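Local coordinates for PDZ domain protein (PDB 4L8N), which is of unknown function but carries PDZ domains and a DUF4136 domain and binds magnesium ions, at residues A[238-248]-A[260-271]. Numbering follows the deposited sequence. Where two conformers were deposited one is given.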
loop_
_atom_site.group_PDB
_atom_site.type_symbol
_atom_site.label_atom_id
_atom_site.label_comp_id
_atom_site.label_asym_id
_atom_site.label_seq_id
_atom_site.Cartn_x
_atom_site.Cartn_y
_atom_site.Cartn_z
ATOM N N ALA A 238 10.450 -8.181 -5.944
ATOM C CA ALA A 238 10.950 -6.881 -6.397
ATOM C C ALA A 238 12.399 -6.620 -5.969
ATOM O O ALA A 238 12.691 -6.645 -4.777
ATOM C CB ALA A 238 10.056 -5.772 -5.863
ATOM N N GLU A 239 13.289 -6.319 -6.938
ATOM C CA GLU A 239 14.693 -5.980 -6.648
ATOM C C GLU A 239 14.780 -4.569 -6.139
ATOM O O GLU A 239 15.546 -4.298 -5.225
ATOM C CB GLU A 239 15.628 -6.109 -7.882
ATOM C CG GLU A 239 15.275 -7.164 -8.923
ATOM C CD GLU A 239 16.312 -7.420 -10.007
ATOM O OE1 GLU A 239 17.435 -6.868 -9.919
ATOM O OE2 GLU A 239 15.992 -8.174 -10.955
ATOM N N TYR A 240 14.011 -3.660 -6.780
ATOM C CA TYR A 240 13.986 -2.218 -6.535
ATOM C C TYR A 240 12.632 -1.695 -6.016
ATOM O O TYR A 240 11.565 -2.259 -6.290
ATOM C CB TYR A 240 14.324 -1.470 -7.836
ATOM C CG TYR A 240 15.699 -1.755 -8.390
ATOM C CD1 TYR A 240 16.810 -1.034 -7.958
ATOM C CD2 TYR A 240 15.892 -2.730 -9.368
ATOM C CE1 TYR A 240 18.083 -1.285 -8.477
ATOM C CE2 TYR A 240 17.153 -2.974 -9.910
ATOM C CZ TYR A 240 18.246 -2.245 -9.466
ATOM O OH TYR A 240 19.487 -2.471 -10.011
ATOM N N LEU A 241 12.701 -0.569 -5.303
ATOM C CA LEU A 241 11.531 0.131 -4.767
ATOM C C LEU A 241 11.516 1.557 -5.285
ATOM O O LEU A 241 12.561 2.232 -5.317
ATOM C CB LEU A 241 11.494 0.117 -3.219
ATOM C CG LEU A 241 11.577 -1.251 -2.547
ATOM C CD1 LEU A 241 11.924 -1.117 -1.072
ATOM C CD2 LEU A 241 10.326 -2.091 -2.788
ATOM N N LEU A 242 10.332 1.994 -5.720
ATOM C CA LEU A 242 10.134 3.339 -6.239
ATOM C C LEU A 242 9.016 4.040 -5.478
ATOM O O LEU A 242 7.895 3.514 -5.339
ATOM C CB LEU A 242 9.836 3.345 -7.761
ATOM C CG LEU A 242 9.942 4.710 -8.485
ATOM C CD1 LEU A 242 10.490 4.543 -9.908
ATOM C CD2 LEU A 242 8.582 5.443 -8.536
ATOM N N GLN A 243 9.326 5.262 -5.047
ATOM C CA GLN A 243 8.361 6.133 -4.416
ATOM C C GLN A 243 8.334 7.465 -5.163
ATOM O O GLN A 243 9.382 7.998 -5.539
ATOM C CB GLN A 243 8.661 6.341 -2.920
ATOM C CG GLN A 243 7.570 7.159 -2.219
ATOM C CD GLN A 243 7.930 7.583 -0.824
ATOM O OE1 GLN A 243 7.426 7.030 0.154
ATOM N NE2 GLN A 243 8.767 8.607 -0.702
ATOM N N PHE A 244 7.134 7.985 -5.391
ATOM C CA PHE A 244 6.948 9.279 -6.033
ATOM C C PHE A 244 5.660 9.894 -5.491
ATOM O O PHE A 244 4.602 9.264 -5.512
ATOM C CB PHE A 244 6.963 9.190 -7.582
ATOM C CG PHE A 244 6.708 10.516 -8.254
ATOM C CD1 PHE A 244 7.624 11.558 -8.148
ATOM C CD2 PHE A 244 5.543 10.737 -8.971
ATOM C CE1 PHE A 244 7.359 12.806 -8.722
ATOM C CE2 PHE A 244 5.288 11.983 -9.561
ATOM C CZ PHE A 244 6.192 13.013 -9.415
ATOM N N GLY A 245 5.782 11.095 -4.952
ATOM C CA GLY A 245 4.652 11.802 -4.370
ATOM C C GLY A 245 4.555 13.274 -4.703
ATOM O O GLY A 245 5.565 13.934 -4.977
ATOM N N ILE A 246 3.305 13.781 -4.701
ATOM C CA ILE A 246 2.960 15.192 -4.889
ATOM C C ILE A 246 2.215 15.621 -3.607
ATOM O O ILE A 246 1.286 14.930 -3.166
ATOM C CB ILE A 246 2.148 15.480 -6.200
ATOM C CG1 ILE A 246 2.857 14.938 -7.464
ATOM C CG2 ILE A 246 1.816 16.972 -6.357
ATOM C CD1 ILE A 246 1.950 14.858 -8.753
ATOM N N ARG A 247 2.657 16.747 -3.014
ATOM C CA ARG A 247 2.071 17.326 -1.809
ATOM C C ARG A 247 1.570 18.721 -2.143
ATOM O O ARG A 247 2.350 19.538 -2.642
ATOM C CB ARG A 247 3.107 17.358 -0.667
ATOM C CG ARG A 247 2.511 17.262 0.737
ATOM C CD ARG A 247 3.586 17.189 1.819
ATOM N NE ARG A 247 3.671 15.868 2.450
ATOM C CZ ARG A 247 4.722 15.056 2.365
ATOM N NH1 ARG A 247 5.807 15.431 1.697
ATOM N NH2 ARG A 247 4.700 13.867 2.956
ATOM N N ILE A 248 0.242 18.991 -1.925
ATOM C CA ILE A 248 -0.343 20.329 -2.203
ATOM C C ILE A 248 -0.632 21.006 -0.841
ATOM O O ILE A 248 -1.594 20.639 -0.152
ATOM C CB ILE A 248 -1.588 20.317 -3.157
ATOM C CG1 ILE A 248 -1.246 19.734 -4.552
ATOM C CG2 ILE A 248 -2.242 21.727 -3.242
ATOM C CD1 ILE A 248 -2.429 19.644 -5.565
ATOM N N TRP A 260 -4.093 18.047 -0.158
ATOM C CA TRP A 260 -4.127 16.884 -1.024
ATOM C C TRP A 260 -2.709 16.365 -1.213
ATOM O O TRP A 260 -1.758 17.162 -1.397
ATOM C CB TRP A 260 -4.734 17.330 -2.381
ATOM C CG TRP A 260 -4.961 16.254 -3.410
ATOM C CD1 TRP A 260 -6.139 15.619 -3.671
ATOM C CD2 TRP A 260 -4.052 15.852 -4.441
ATOM N NE1 TRP A 260 -6.004 14.798 -4.760
ATOM C CE2 TRP A 260 -4.726 14.908 -5.247
ATOM C CE3 TRP A 260 -2.721 16.180 -4.754
ATOM C CZ2 TRP A 260 -4.131 14.316 -6.360
ATOM C CZ3 TRP A 260 -2.112 15.541 -5.818
ATOM C CH2 TRP A 260 -2.832 14.662 -6.639
ATOM N N GLU A 261 -2.573 15.029 -1.152
ATOM C CA GLU A 261 -1.309 14.325 -1.303
ATOM C C GLU A 261 -1.563 13.043 -2.057
ATOM O O GLU A 261 -2.529 12.335 -1.770
ATOM C CB GLU A 261 -0.660 14.055 0.082
ATOM C CG GLU A 261 0.790 13.564 0.032
ATOM C CD GLU A 261 1.516 13.399 1.359
ATOM O OE1 GLU A 261 1.618 14.392 2.110
ATOM O OE2 GLU A 261 2.047 12.296 1.620
ATOM N N CYS A 262 -0.734 12.784 -3.069
ATOM C CA CYS A 262 -0.789 11.577 -3.876
ATOM C C CYS A 262 0.588 10.959 -3.912
ATOM O O CYS A 262 1.574 11.630 -4.255
ATOM C CB CYS A 262 -1.329 11.835 -5.277
ATOM S SG CYS A 262 -1.727 10.320 -6.196
ATOM N N GLU A 263 0.658 9.698 -3.454
ATOM C CA GLU A 263 1.890 8.928 -3.341
ATOM C C GLU A 263 1.782 7.641 -4.135
ATOM O O GLU A 263 0.857 6.861 -3.952
ATOM C CB GLU A 263 2.195 8.621 -1.860
ATOM C CG GLU A 263 3.630 8.228 -1.565
ATOM C CD GLU A 263 3.879 7.772 -0.143
ATOM O OE1 GLU A 263 3.791 8.607 0.787
ATOM O OE2 GLU A 263 4.205 6.579 0.038
ATOM N N ALA A 264 2.717 7.453 -5.038
ATOM C CA ALA A 264 2.842 6.241 -5.842
ATOM C C ALA A 264 3.973 5.392 -5.269
ATOM O O ALA A 264 5.086 5.904 -5.028
ATOM C CB ALA A 264 3.118 6.590 -7.298
ATOM N N ASN A 265 3.660 4.119 -4.992
ATOM C CA ASN A 265 4.615 3.140 -4.487
ATOM C C ASN A 265 4.618 1.958 -5.435
ATOM O O ASN A 265 3.635 1.214 -5.542
ATOM C CB ASN A 265 4.325 2.745 -3.050
ATOM C CG ASN A 265 4.618 3.872 -2.090
ATOM O OD1 ASN A 265 5.786 4.192 -1.808
ATOM N ND2 ASN A 265 3.555 4.495 -1.574
ATOM N N GLU A 266 5.721 1.844 -6.178
ATOM C CA GLU A 266 5.898 0.870 -7.247
ATOM C C GLU A 266 6.917 -0.228 -6.899
ATOM O O GLU A 266 7.993 0.079 -6.388
ATOM C CB GLU A 266 6.353 1.644 -8.499
ATOM C CG GLU A 266 5.786 1.126 -9.797
ATOM C CD GLU A 266 4.302 1.335 -10.006
ATOM O OE1 GLU A 266 3.898 2.494 -10.249
ATOM O OE2 GLU A 266 3.556 0.327 -10.001
ATOM N N LEU A 267 6.563 -1.505 -7.157
ATOM C CA LEU A 267 7.480 -2.654 -6.943
ATOM C C LEU A 267 8.164 -2.972 -8.270
ATOM O O LEU A 267 7.510 -3.407 -9.225
ATOM C CB LEU A 267 6.780 -3.904 -6.371
ATOM C CG LEU A 267 6.263 -3.840 -4.933
ATOM C CD1 LEU A 267 5.767 -5.199 -4.497
ATOM C CD2 LEU A 267 7.330 -3.385 -3.968
ATOM N N LEU A 268 9.471 -2.717 -8.332
ATOM C CA LEU A 268 10.223 -2.835 -9.569
ATOM C C LEU A 268 11.083 -4.079 -9.736
ATOM O O LEU A 268 11.745 -4.558 -8.806
ATOM C CB LEU A 268 11.103 -1.608 -9.742
ATOM C CG LEU A 268 10.494 -0.537 -10.615
ATOM C CD1 LEU A 268 9.432 0.244 -9.882
ATOM C CD2 LEU A 268 11.527 0.405 -11.057
ATOM N N GLU A 269 11.101 -4.533 -11.003
ATOM C CA GLU A 269 11.845 -5.670 -11.555
ATOM C C GLU A 269 13.247 -5.213 -11.976
ATOM O O GLU A 269 14.216 -5.922 -11.696
ATOM C CB GLU A 269 11.098 -6.303 -12.756
ATOM C CG GLU A 269 9.624 -6.596 -12.513
ATOM C CD GLU A 269 8.931 -7.330 -13.643
ATOM O OE1 GLU A 269 8.473 -6.665 -14.601
ATOM O OE2 GLU A 269 8.840 -8.576 -13.567
ATOM N N ASP A 270 13.361 -4.034 -12.644
ATOM C CA ASP A 270 14.650 -3.483 -13.088
ATOM C C ASP A 270 14.858 -2.068 -12.579
ATOM O O ASP A 270 13.984 -1.525 -11.905
ATOM C CB ASP A 270 14.750 -3.480 -14.632
ATOM C CG ASP A 270 14.684 -4.841 -15.286
ATOM O OD1 ASP A 270 15.638 -5.646 -15.089
ATOM O OD2 ASP A 270 13.697 -5.099 -16.018
ATOM N N SER A 271 16.021 -1.472 -12.901
ATOM C CA SER A 271 16.337 -0.088 -12.589
ATOM C C SER A 271 15.441 0.813 -13.437
ATOM O O SER A 271 15.112 0.463 -14.577
ATOM C CB SER A 271 17.808 0.203 -12.856
ATOM O OG SER A 271 18.128 1.554 -12.573
#
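With CG anti to the backbone N in both Arg-247 (chi1 -151°) and Glu-261 (chi1 -169°), the two side chains rise side by side from facing strands of an antiparallel beta hairpin, 240-250 with 258-268. In the conformer given, a salt bridge joins Arg-247 NE to Glu-261 OE1 at 2.6 Å, but the guanidinium and carboxylate planes stand 87° apart and the N-H is bent, a weak hydrogen bond; a second conformer makes this pairing less certain. Further along this face, Asn-265 ND2 donates to the anti side of Glu-263 OE2 over 2.7 Å, nearly straight; a leucine in place of Glu-263 would probably strand that amide hydrogen without its acceptor. Leu-241 CD2 meets Leu-267 CD2 at 3.5 Å on the same face. On the opposite face of the sheet, Ile-248 CD1 packs 3.6 Å from Trp-260 CE3, while helix 274-285 covers Leu-242, Phe-244 and Ala-264. Glu-266 OE1 is hydrogen-bonded to Tyr-277 OH and OE2 forms a salt bridge with Arg-215 of the second subunit, tying the hairpin into the dimer. At the end holding the magnesium-binding Glu-239 and Asp-270, a classic beta bulge sets Glu-239 and Tyr-240 against Leu-268, whose O accepts a 3.2 Å bond from Tyr-240 N and a weak one from Glu-239 N.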